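Local structure of hydrophilic protein, virA protein (Chromobacterium violaceum, 3BO6) at residues F55-H60 with M66-E71; V88-V93 with T117-V122; Q157-L162 with E184-V189. The protein acts as a phosphothreonine lyase effector, probably inactivating host MAP kinases by eliminating phosphate from phosphothreonine. One frame throughout, in Å; residues are numbered along the deposited sequence. Where two conformers were deposited one is given.

Contact 1. Residues F55-H60 with M66-E71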
loop_
_atom_site.group_PDB
_atom_site.type_symbol
_atom_site.label_atom_id
_atom_site.label_comp_id
_atom_site.label_asym_id
_atom_site.label_seq_id
_atom_site.Cartn_x
_atom_site.Cartn_y
_atom_site.Cartn_z
ATOM N N PHE A 55 -11.808 4.386 10.372
ATOM C CA PHE A 55 -11.370 4.955 9.101
ATOM C C PHE A 55 -12.481 5.862 8.550
ATOM O O PHE A 55 -13.644 5.454 8.476
ATOM C CB PHE A 55 -11.066 3.835 8.083
ATOM C CG PHE A 55 -9.753 3.127 8.302
ATOM C CD1 PHE A 55 -9.620 2.140 9.275
ATOM C CD2 PHE A 55 -8.646 3.434 7.521
ATOM C CE1 PHE A 55 -8.396 1.492 9.461
ATOM C CE2 PHE A 55 -7.444 2.789 7.696
ATOM C CZ PHE A 55 -7.306 1.826 8.666
ATOM N N GLN A 56 -12.130 7.096 8.203
ATOM C CA GLN A 56 -13.023 7.986 7.470
ATOM C C GLN A 56 -13.081 7.536 6.020
ATOM O O GLN A 56 -12.039 7.284 5.407
ATOM C CB GLN A 56 -12.490 9.416 7.540
ATOM C CG GLN A 56 -12.358 9.958 8.963
ATOM C CD GLN A 56 -11.906 11.409 9.020
ATOM O OE1 GLN A 56 -11.845 12.010 10.088
ATOM N NE2 GLN A 56 -11.596 11.977 7.866
ATOM N N LEU A 57 -14.291 7.434 5.467
ATOM C CA LEU A 57 -14.476 6.986 4.095
ATOM C C LEU A 57 -15.029 8.109 3.225
ATOM O O LEU A 57 -15.895 8.871 3.667
ATOM C CB LEU A 57 -15.443 5.807 4.039
ATOM C CG LEU A 57 -15.241 4.682 5.056
ATOM C CD1 LEU A 57 -16.329 3.620 4.879
ATOM C CD2 LEU A 57 -13.859 4.062 4.866
ATOM N N GLU A 58 -14.569 8.179 1.980
ATOM C CA GLU A 58 -15.025 9.215 1.052
ATOM C C GLU A 58 -15.160 8.659 -0.347
ATOM O O GLU A 58 -14.278 7.951 -0.828
ATOM C CB GLU A 58 -14.034 10.380 1.035
ATOM C CG GLU A 58 -13.759 10.983 2.397
ATOM C CD GLU A 58 -12.444 11.734 2.437
ATOM O OE1 GLU A 58 -12.299 12.635 3.288
ATOM O OE2 GLU A 58 -11.557 11.424 1.614
ATOM N N SER A 59 -16.261 8.989 -1.008
ATOM C CA SER A 59 -16.422 8.644 -2.413
ATOM C C SER A 59 -17.467 9.547 -3.075
ATOM O O SER A 59 -18.660 9.257 -3.020
ATOM C CB SER A 59 -16.842 7.181 -2.561
ATOM O OG SER A 59 -16.938 6.816 -3.923
ATOM N N HIS A 60 -17.011 10.630 -3.693
ATOM C CA HIS A 60 -17.916 11.552 -4.374
ATOM C C HIS A 60 -17.355 12.039 -5.719
ATOM O O HIS A 60 -16.163 11.919 -5.984
ATOM C CB HIS A 60 -18.279 12.730 -3.464
ATOM C CG HIS A 60 -17.096 13.497 -2.966
ATOM N ND1 HIS A 60 -16.658 13.434 -1.661
ATOM C CD2 HIS A 60 -16.253 14.344 -3.604
ATOM C CE1 HIS A 60 -15.601 14.209 -1.515
ATOM N NE2 HIS A 60 -15.331 14.774 -2.680
ATOM N N MET A 66 -12.252 5.565 -4.250
ATOM C CA MET A 66 -12.873 5.637 -2.936
ATOM C C MET A 66 -11.748 5.582 -1.914
ATOM O O MET A 66 -10.803 4.796 -2.067
ATOM C CB MET A 66 -13.876 4.504 -2.721
ATOM C CG MET A 66 -14.943 4.475 -3.796
ATOM S SD MET A 66 -14.797 3.012 -4.811
ATOM C CE MET A 66 -15.007 1.814 -3.520
ATOM N N HIS A 67 -11.823 6.426 -0.893
ATOM C CA HIS A 67 -10.692 6.661 0.000
ATOM C C HIS A 67 -11.013 6.249 1.429
ATOM O O HIS A 67 -12.127 6.438 1.903
ATOM C CB HIS A 67 -10.350 8.151 0.016
ATOM C CG HIS A 67 -10.174 8.753 -1.343
ATOM N ND1 HIS A 67 -8.935 8.930 -1.916
ATOM C CD2 HIS A 67 -11.076 9.219 -2.240
ATOM C CE1 HIS A 67 -9.077 9.480 -3.108
ATOM N NE2 HIS A 67 -10.364 9.667 -3.329
ATOM N N ALA A 68 -9.994 5.773 2.136
ATOM C CA ALA A 68 -10.096 5.463 3.544
ATOM C C ALA A 68 -8.872 6.031 4.241
ATOM O O ALA A 68 -7.742 5.824 3.783
ATOM C CB ALA A 68 -10.145 3.949 3.742
ATOM N N HIS A 69 -9.076 6.705 5.368
ATOM C CA HIS A 69 -7.947 7.151 6.174
ATOM C C HIS A 69 -8.330 7.202 7.637
ATOM O O HIS A 69 -9.422 7.616 7.974
ATOM C CB HIS A 69 -7.376 8.482 5.707
ATOM C CG HIS A 69 -8.266 9.646 5.970
ATOM N ND1 HIS A 69 -9.205 10.080 5.063
ATOM C CD2 HIS A 69 -8.354 10.477 7.036
ATOM C CE1 HIS A 69 -9.841 11.128 5.559
ATOM N NE2 HIS A 69 -9.341 11.389 6.754
ATOM N N ARG A 70 -7.422 6.794 8.513
ATOM C CA ARG A 70 -7.707 6.821 9.941
ATOM C C ARG A 70 -7.949 8.232 10.442
ATOM O O ARG A 70 -7.190 9.154 10.137
ATOM C CB ARG A 70 -6.537 6.234 10.725
ATOM C CG ARG A 70 -6.439 4.731 10.647
ATOM C CD ARG A 70 -5.377 4.213 11.595
ATOM N NE ARG A 70 -5.469 2.772 11.800
ATOM C CZ ARG A 70 -4.492 1.910 11.522
ATOM N NH1 ARG A 70 -3.354 2.337 10.996
ATOM N NH2 ARG A 70 -4.666 0.614 11.758
ATOM N N GLU A 71 -9.014 8.394 11.222
ATOM C CA GLU A 71 -9.279 9.643 11.894
ATOM C C GLU A 71 -8.121 9.958 12.829
ATOM O O GLU A 71 -7.713 11.112 12.955
ATOM C CB GLU A 71 -10.595 9.523 12.658
ATOM C CG GLU A 71 -11.009 10.758 13.403
ATOM C CD GLU A 71 -12.357 10.566 14.058
ATOM O OE1 GLU A 71 -13.300 10.118 13.374
ATOM O OE2 GLU A 71 -12.469 10.848 15.252
HETATM O O HOH W 1 -11.115 9.211 3.487
#
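Phe55 faces Arg70 as a non-hydrogen-bonded pair of two antiparallel strands. The two side chains run side by side in the same direction, and Arg70 CG sits over one face of the ring, 3.8 Å from its centroid and shifted toward the rim. Phe55 CZ in turn lies over a face of the guanidinium, the two planes being 37° apart. Asp112 salt-bridges Arg70 NH1 and Ser109 O accepts from NH2, two bonds which hold the guanidinium. On the other face of the sheet, Gln56 pairs with His69 through two backbone bonds, Gln56 N to His69 O at 2.8 Å and His69 N to Gln56 O at 3.0 Å. Gln56 CB covers one face of the imidazole, which chi1 of 70° swings over toward the glutamine strand. A water joins the pair again, donating to Gln56 O and meeting His69 ND1 at 2.6 Å. Strands 55-59 and 65-70 thus make an antiparallel beta hairpin within the antiparallel sheet of this alpha/beta fold, flanked by strand 49-52 on one side and 113-117 on the other. Leu57 returns to the Phe55 face, where its CD2 rests 3.9 Å from Ala68 CB, and Met43 of helix 40-44 packs against both residues. Glu58 bonds its backbone to His67 in both directions, while its extended side chain brings OE1 to the edge of the His69 ring, 3.7 Å from CE1 and in the ring plane. With OG anti to the backbone N (chi1 -177°), Ser59 lays its hydroxyl 3.1 Å from Met66 CG.

Contact 2. Residues V88-V93 with T117-V122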
loop_
_atom_site.group_PDB
_atom_site.type_symbol
_atom_site.label_atom_id
_atom_site.label_comp_id
_atom_site.label_asym_id
_atom_site.label_seq_id
_atom_site.Cartn_x
_atom_site.Cartn_y
_atom_site.Cartn_z
ATOM N N VAL A 88 -5.206 -6.868 -9.190
ATOM C CA VAL A 88 -5.993 -8.071 -9.436
ATOM C C VAL A 88 -6.626 -8.008 -10.823
ATOM O O VAL A 88 -6.569 -6.972 -11.513
ATOM C CB VAL A 88 -7.077 -8.276 -8.354
ATOM C CG1 VAL A 88 -6.443 -8.406 -6.969
ATOM C CG2 VAL A 88 -8.108 -7.149 -8.383
ATOM N N GLN A 89 -7.197 -9.117 -11.269
ATOM C CA GLN A 89 -7.901 -9.107 -12.546
ATOM C C GLN A 89 -9.017 -8.049 -12.512
ATOM O O GLN A 89 -9.745 -7.936 -11.523
ATOM C CB GLN A 89 -8.451 -10.502 -12.841
ATOM C CG GLN A 89 -8.622 -10.798 -14.330
ATOM C CD GLN A 89 -9.894 -10.201 -14.870
ATOM O OE1 GLN A 89 -10.906 -10.162 -14.174
ATOM N NE2 GLN A 89 -9.852 -9.720 -16.111
ATOM N N ARG A 90 -9.135 -7.280 -13.594
ATOM C CA ARG A 90 -10.049 -6.137 -13.661
ATOM C C ARG A 90 -11.472 -6.425 -13.177
ATOM O O ARG A 90 -12.061 -5.614 -12.483
ATOM C CB ARG A 90 -10.081 -5.584 -15.088
ATOM C CG ARG A 90 -10.990 -4.361 -15.293
ATOM C CD ARG A 90 -10.855 -3.776 -16.707
ATOM N NE ARG A 90 -11.146 -4.759 -17.753
ATOM C CZ ARG A 90 -10.748 -4.639 -19.016
ATOM N NH1 ARG A 90 -10.049 -3.572 -19.395
ATOM N NH2 ARG A 90 -11.056 -5.574 -19.904
ATOM N N GLU A 91 -12.016 -7.583 -13.535
ATOM C CA GLU A 91 -13.394 -7.915 -13.172
ATOM C C GLU A 91 -13.565 -8.432 -11.733
ATOM O O GLU A 91 -14.692 -8.687 -11.283
ATOM C CB GLU A 91 -13.973 -8.921 -14.183
ATOM C CG GLU A 91 -14.363 -8.306 -15.540
ATOM C CD GLU A 91 -13.173 -8.014 -16.448
ATOM O OE1 GLU A 91 -12.300 -8.888 -16.593
ATOM O OE2 GLU A 91 -13.117 -6.905 -17.031
ATOM N N GLN A 92 -12.451 -8.587 -11.017
ATOM C CA GLN A 92 -12.467 -9.176 -9.673
ATOM C C GLN A 92 -12.243 -8.165 -8.531
ATOM O O GLN A 92 -12.053 -8.553 -7.386
ATOM C CB GLN A 92 -11.437 -10.316 -9.580
ATOM C CG GLN A 92 -11.780 -11.504 -10.488
ATOM C CD GLN A 92 -10.733 -12.597 -10.480
ATOM O OE1 GLN A 92 -9.781 -12.547 -9.715
ATOM N NE2 GLN A 92 -10.893 -13.579 -11.362
ATOM N N VAL A 93 -12.288 -6.874 -8.830
ATOM C CA VAL A 93 -12.058 -5.883 -7.780
ATOM C C VAL A 93 -13.011 -5.991 -6.574
ATOM O O VAL A 93 -12.565 -5.950 -5.440
ATOM C CB VAL A 93 -11.987 -4.452 -8.357
ATOM C CG1 VAL A 93 -11.843 -3.446 -7.248
ATOM C CG2 VAL A 93 -10.807 -4.351 -9.312
ATOM N N THR A 117 -9.892 1.859 -6.701
ATOM C CA THR A 117 -10.469 2.519 -7.844
ATOM C C THR A 117 -11.955 2.187 -7.857
ATOM O O THR A 117 -12.366 1.064 -7.513
ATOM C CB THR A 117 -9.863 1.826 -9.079
ATOM O OG1 THR A 117 -8.441 1.998 -9.057
ATOM C CG2 THR A 117 -10.437 2.383 -10.404
ATOM N N ASP A 118 -12.756 3.165 -8.264
ATOM C CA ASP A 118 -14.174 2.953 -8.520
ATOM C C ASP A 118 -14.323 2.418 -9.936
ATOM O O ASP A 118 -14.181 3.162 -10.926
ATOM C CB ASP A 118 -14.936 4.271 -8.371
ATOM C CG ASP A 118 -16.443 4.103 -8.568
ATOM O OD1 ASP A 118 -16.860 3.052 -9.098
ATOM O OD2 ASP A 118 -17.179 5.027 -8.189
ATOM N N MET A 119 -14.649 1.140 -10.049
ATOM C CA MET A 119 -14.638 0.470 -11.342
ATOM C C MET A 119 -15.802 0.889 -12.241
ATOM O O MET A 119 -15.796 0.608 -13.437
ATOM C CB MET A 119 -14.628 -1.051 -11.148
ATOM C CG MET A 119 -13.366 -1.562 -10.424
ATOM S SD MET A 119 -11.782 -1.033 -11.139
ATOM C CE MET A 119 -11.759 -1.972 -12.649
ATOM N N GLU A 120 -16.795 1.555 -11.665
ATOM C CA GLU A 120 -17.901 2.089 -12.459
ATOM C C GLU A 120 -17.558 3.413 -13.141
ATOM O O GLU A 120 -18.219 3.812 -14.105
ATOM C CB GLU A 120 -19.143 2.255 -11.583
ATOM C CG GLU A 120 -19.615 0.964 -10.958
ATOM C CD GLU A 120 -19.991 -0.075 -11.994
ATOM O OE1 GLU A 120 -19.679 -1.264 -11.777
ATOM O OE2 GLU A 120 -20.596 0.299 -13.025
ATOM N N ARG A 121 -16.534 4.096 -12.652
ATOM C CA ARG A 121 -16.188 5.417 -13.183
ATOM C C ARG A 121 -14.874 5.414 -13.961
ATOM O O ARG A 121 -14.683 6.221 -14.873
ATOM C CB ARG A 121 -16.079 6.432 -12.040
ATOM C CG ARG A 121 -17.351 6.624 -11.227
ATOM C CD ARG A 121 -18.437 7.325 -12.023
ATOM N NE ARG A 121 -19.408 6.388 -12.586
ATOM C CZ ARG A 121 -20.617 6.166 -12.075
ATOM N NH1 ARG A 121 -21.436 5.298 -12.655
ATOM N NH2 ARG A 121 -21.012 6.812 -10.987
ATOM N N VAL A 122 -13.942 4.546 -13.585
ATOM C CA VAL A 122 -12.623 4.556 -14.196
ATOM C C VAL A 122 -12.665 4.234 -15.704
ATOM O O VAL A 122 -13.551 3.511 -16.202
ATOM C CB VAL A 122 -11.697 3.557 -13.447
ATOM C CG1 VAL A 122 -12.082 2.115 -13.802
ATOM C CG2 VAL A 122 -10.228 3.835 -13.761
#
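Met119 reaches across from its loop to lie against Val93 and Arg90, crossing each of their side chains at about a right angle. Its middle meets the valine: CG is 3.8 Å from Val93 CB, and SD is 3.9 Å from Val93 CG2. Bends at chi2 (-53°) and chi3 (-70°) fold the thioether back, and the terminal methyl CE ends 3.6 Å from Arg90 CG and 3.7 Å from Arg90 O. The methionine therefore touches the aliphatic part of the arginine and not its charge. No hydrogen bond links the two segments; the contact is small and apolar.

Several polar groups bond within their own segment. Arg90 NE gives a nearly straight salt bridge to the syn side of Glu91 OE2 (3.0 Å), with the acceptor close to the guanidinium plane, while NH1 turns to Gln124 O. Gln89 grips the same glutamate, its NE2 donating to Glu91 OE1 and its OE1 accepting from Glu91 N. Across the contact, Asp118 OD1 takes the backbone N of Glu120 in an Asx turn and also salt-bridges Arg44, which probably helps to shape the loop carrying Met119.

Val93 opens helix 93-104, with Gln92 at its N-cap, and Met119 follows strand 113-117; Tyr40 of helix 40-44 touches Val93 and through its hydroxyl bonds Thr117 O and Met119 N, tying the helix start to the strand end.

Contact 3. Residues Q157-L162 with E184-V189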
loop_
_atom_site.group_PDB
_atom_site.type_symbol
_atom_site.label_atom_id
_atom_site.label_comp_id
_atom_site.label_asym_id
_atom_site.label_seq_id
_atom_site.Cartn_x
_atom_site.Cartn_y
_atom_site.Cartn_z
ATOM N N GLN A 157 5.366 -7.633 6.856
ATOM C CA GLN A 157 4.455 -8.713 7.234
ATOM C C GLN A 157 3.038 -8.463 6.686
ATOM O O GLN A 157 2.361 -9.397 6.250
ATOM C CB GLN A 157 4.414 -8.856 8.762
ATOM C CG GLN A 157 5.688 -9.477 9.366
ATOM C CD GLN A 157 5.626 -10.985 9.331
ATOM O OE1 GLN A 157 4.713 -11.585 9.896
ATOM N NE2 GLN A 157 6.574 -11.601 8.658
ATOM N N PHE A 158 2.598 -7.208 6.706
ATOM C CA PHE A 158 1.265 -6.854 6.218
ATOM C C PHE A 158 1.152 -7.163 4.730
ATOM O O PHE A 158 0.160 -7.742 4.270
ATOM C CB PHE A 158 0.965 -5.379 6.545
ATOM C CG PHE A 158 -0.450 -4.957 6.296
ATOM C CD1 PHE A 158 -1.465 -5.368 7.147
ATOM C CD2 PHE A 158 -0.754 -4.095 5.249
ATOM C CE1 PHE A 158 -2.784 -4.947 6.943
ATOM C CE2 PHE A 158 -2.057 -3.655 5.035
ATOM C CZ PHE A 158 -3.077 -4.093 5.883
ATOM N N ILE A 159 2.175 -6.793 3.965
ATOM C CA ILE A 159 2.168 -7.049 2.522
ATOM C C ILE A 159 2.122 -8.554 2.277
ATOM O O ILE A 159 1.360 -9.033 1.425
ATOM C CB ILE A 159 3.390 -6.399 1.805
ATOM C CG1 ILE A 159 3.081 -4.951 1.414
ATOM C CG2 ILE A 159 3.748 -7.178 0.543
ATOM C CD1 ILE A 159 2.225 -4.197 2.393
ATOM N N GLU A 160 2.894 -9.319 3.043
ATOM C CA GLU A 160 2.863 -10.769 2.886
ATOM C C GLU A 160 1.485 -11.348 3.263
ATOM O O GLU A 160 1.020 -12.320 2.660
ATOM C CB GLU A 160 4.056 -11.402 3.620
ATOM C CG GLU A 160 5.389 -11.031 2.915
ATOM C CD GLU A 160 6.651 -11.218 3.764
ATOM O OE1 GLU A 160 6.547 -11.600 4.951
ATOM O OE2 GLU A 160 7.760 -10.975 3.228
ATOM N N CYS A 161 0.789 -10.733 4.217
ATOM C CA CYS A 161 -0.558 -11.158 4.556
ATOM C C CYS A 161 -1.590 -10.805 3.479
ATOM O O CYS A 161 -2.538 -11.553 3.227
ATOM C CB CYS A 161 -0.966 -10.523 5.866
ATOM S SG CYS A 161 -2.102 -11.539 6.711
ATOM N N LEU A 162 -1.422 -9.649 2.839
ATOM C CA LEU A 162 -2.297 -9.256 1.739
ATOM C C LEU A 162 -2.143 -10.292 0.620
ATOM O O LEU A 162 -3.135 -10.756 0.044
ATOM C CB LEU A 162 -1.938 -7.850 1.231
ATOM C CG LEU A 162 -2.166 -6.691 2.208
ATOM C CD1 LEU A 162 -1.530 -5.418 1.647
ATOM C CD2 LEU A 162 -3.656 -6.454 2.520
ATOM N N GLU A 184 9.970 -11.474 -7.420
ATOM C CA GLU A 184 9.275 -12.655 -7.939
ATOM C C GLU A 184 8.200 -13.189 -6.991
ATOM O O GLU A 184 7.175 -13.705 -7.446
ATOM C CB GLU A 184 10.279 -13.766 -8.261
ATOM C CG GLU A 184 11.400 -13.339 -9.190
ATOM C CD GLU A 184 12.657 -14.168 -8.998
ATOM O OE1 GLU A 184 12.538 -15.358 -8.629
ATOM O OE2 GLU A 184 13.764 -13.629 -9.212
ATOM N N ASN A 185 8.411 -13.031 -5.687
ATOM C CA ASN A 185 7.487 -13.597 -4.708
ATOM C C ASN A 185 6.254 -12.750 -4.383
ATOM O O ASN A 185 5.399 -13.174 -3.610
ATOM C CB ASN A 185 8.223 -13.958 -3.422
ATOM C CG ASN A 185 9.074 -12.823 -2.911
ATOM O OD1 ASN A 185 10.073 -12.447 -3.533
ATOM N ND2 ASN A 185 8.691 -12.272 -1.767
ATOM N N TRP A 186 6.153 -11.554 -4.965
ATOM C CA TRP A 186 4.896 -10.795 -4.857
ATOM C C TRP A 186 4.109 -10.979 -6.148
ATOM O O TRP A 186 4.549 -10.553 -7.216
ATOM C CB TRP A 186 5.095 -9.292 -4.613
ATOM C CG TRP A 186 5.825 -8.905 -3.380
ATOM C CD1 TRP A 186 6.217 -9.713 -2.355
ATOM C CD2 TRP A 186 6.263 -7.585 -3.048
ATOM N NE1 TRP A 186 6.882 -8.969 -1.401
ATOM C CE2 TRP A 186 6.935 -7.662 -1.809
ATOM C CE3 TRP A 186 6.167 -6.346 -3.690
ATOM C CZ2 TRP A 186 7.495 -6.540 -1.190
ATOM C CZ3 TRP A 186 6.728 -5.238 -3.078
ATOM C CH2 TRP A 186 7.388 -5.341 -1.847
ATOM N N LYS A 187 2.954 -11.625 -6.048
ATOM C CA LYS A 187 2.128 -11.896 -7.217
ATOM C C LYS A 187 1.118 -10.785 -7.481
ATOM O O LYS A 187 0.587 -10.700 -8.578
ATOM C CB LYS A 187 1.356 -13.218 -7.043
ATOM C CG LYS A 187 2.241 -14.435 -6.773
ATOM C CD LYS A 187 3.381 -14.549 -7.780
ATOM C CE LYS A 187 4.161 -15.855 -7.596
ATOM N NZ LYS A 187 5.267 -15.960 -8.581
ATOM N N TYR A 188 0.837 -9.968 -6.465
ATOM C CA TYR A 188 -0.201 -8.926 -6.580
ATOM C C TYR A 188 0.318 -7.526 -6.252
ATOM O O TYR A 188 -0.136 -6.534 -6.822
ATOM C CB TYR A 188 -1.371 -9.223 -5.634
ATOM C CG TYR A 188 -1.974 -10.593 -5.769
ATOM C CD1 TYR A 188 -3.088 -10.804 -6.593
ATOM C CD2 TYR A 188 -1.481 -11.667 -5.036
ATOM C CE1 TYR A 188 -3.665 -12.070 -6.712
ATOM C CE2 TYR A 188 -2.053 -12.937 -5.150
ATOM C CZ TYR A 188 -3.136 -13.117 -5.988
ATOM O OH TYR A 188 -3.711 -14.369 -6.085
ATOM N N VAL A 189 1.245 -7.440 -5.310
ATOM C CA VAL A 189 1.734 -6.166 -4.810
ATOM C C VAL A 189 2.929 -5.657 -5.613
ATOM O O VAL A 189 3.783 -6.440 -6.069
ATOM C CB VAL A 189 2.112 -6.289 -3.318
ATOM C CG1 VAL A 189 2.745 -5.001 -2.807
ATOM C CG2 VAL A 189 0.875 -6.656 -2.482
HETATM O O HOH W 2 8.561 -9.516 0.945
#
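Ile159 sets its CG2 methyl over one face of the Trp186 indole, 4.2 Å from the centroid of the five-membered ring and 21° off its normal. The closest ring atom is Trp186 CE2, at 4.0 Å, and the methyl lies offset toward the rim in a CH-pi contact. The same methyl also meets Val189 CG1 at 4.1 Å. Standing anti to the backbone N, CG2 thus reaches both Trp186 and Val189.

The indole nitrogen is satisfied at the ring edge. A water lying in the ring plane accepts from Trp186 NE1 at 2.9 Å and donates to Glu160 OE2 at 2.8 Å, bridging the tryptophan to the residue after Ile159 on the helix. This solvent link would be expected to limit rotation of the indole.

Farther out, Glu163, one turn along the same helix, positions the incoming chain: its carboxylate accepts from the backbone N atoms of Lys187, Tyr188 and Val189. Tyr176 OH bonds Trp186 O, and Phe84 of strand 82-86 packs on Ile159, Trp186 and Val189 alike. Leu162 packs on Leu100 and Leu103 of helix 93-104. The result is helix-on-sheet packing of an alpha/beta fold, with helix 149-168 laid against the start of edge strand 189-193.

Overall arrangement
Contact 3 is wholly buried, whereas contacts 1 and 2 are only partly so and lie farther from the centre of the chain. Contact 1 joins neighbouring strands by backbone hydrogen bonds, with polar side chains on one face; the other two have no direct hydrogen bond across them and rest on apolar packing. Contacts 1 and 2 touch where Met66 SD meets Asp118 CA at 3.8 Å, for strand 65-70 lies beside strand 113-117. Contact 2 meets contact 3 through Val88 CG1 and Tyr188 CD1, 4.1 Å apart. Contacts 1 and 3 stand on opposite sides of the chain's centre, about 23 Å between centres, toward opposite ends of the sheet.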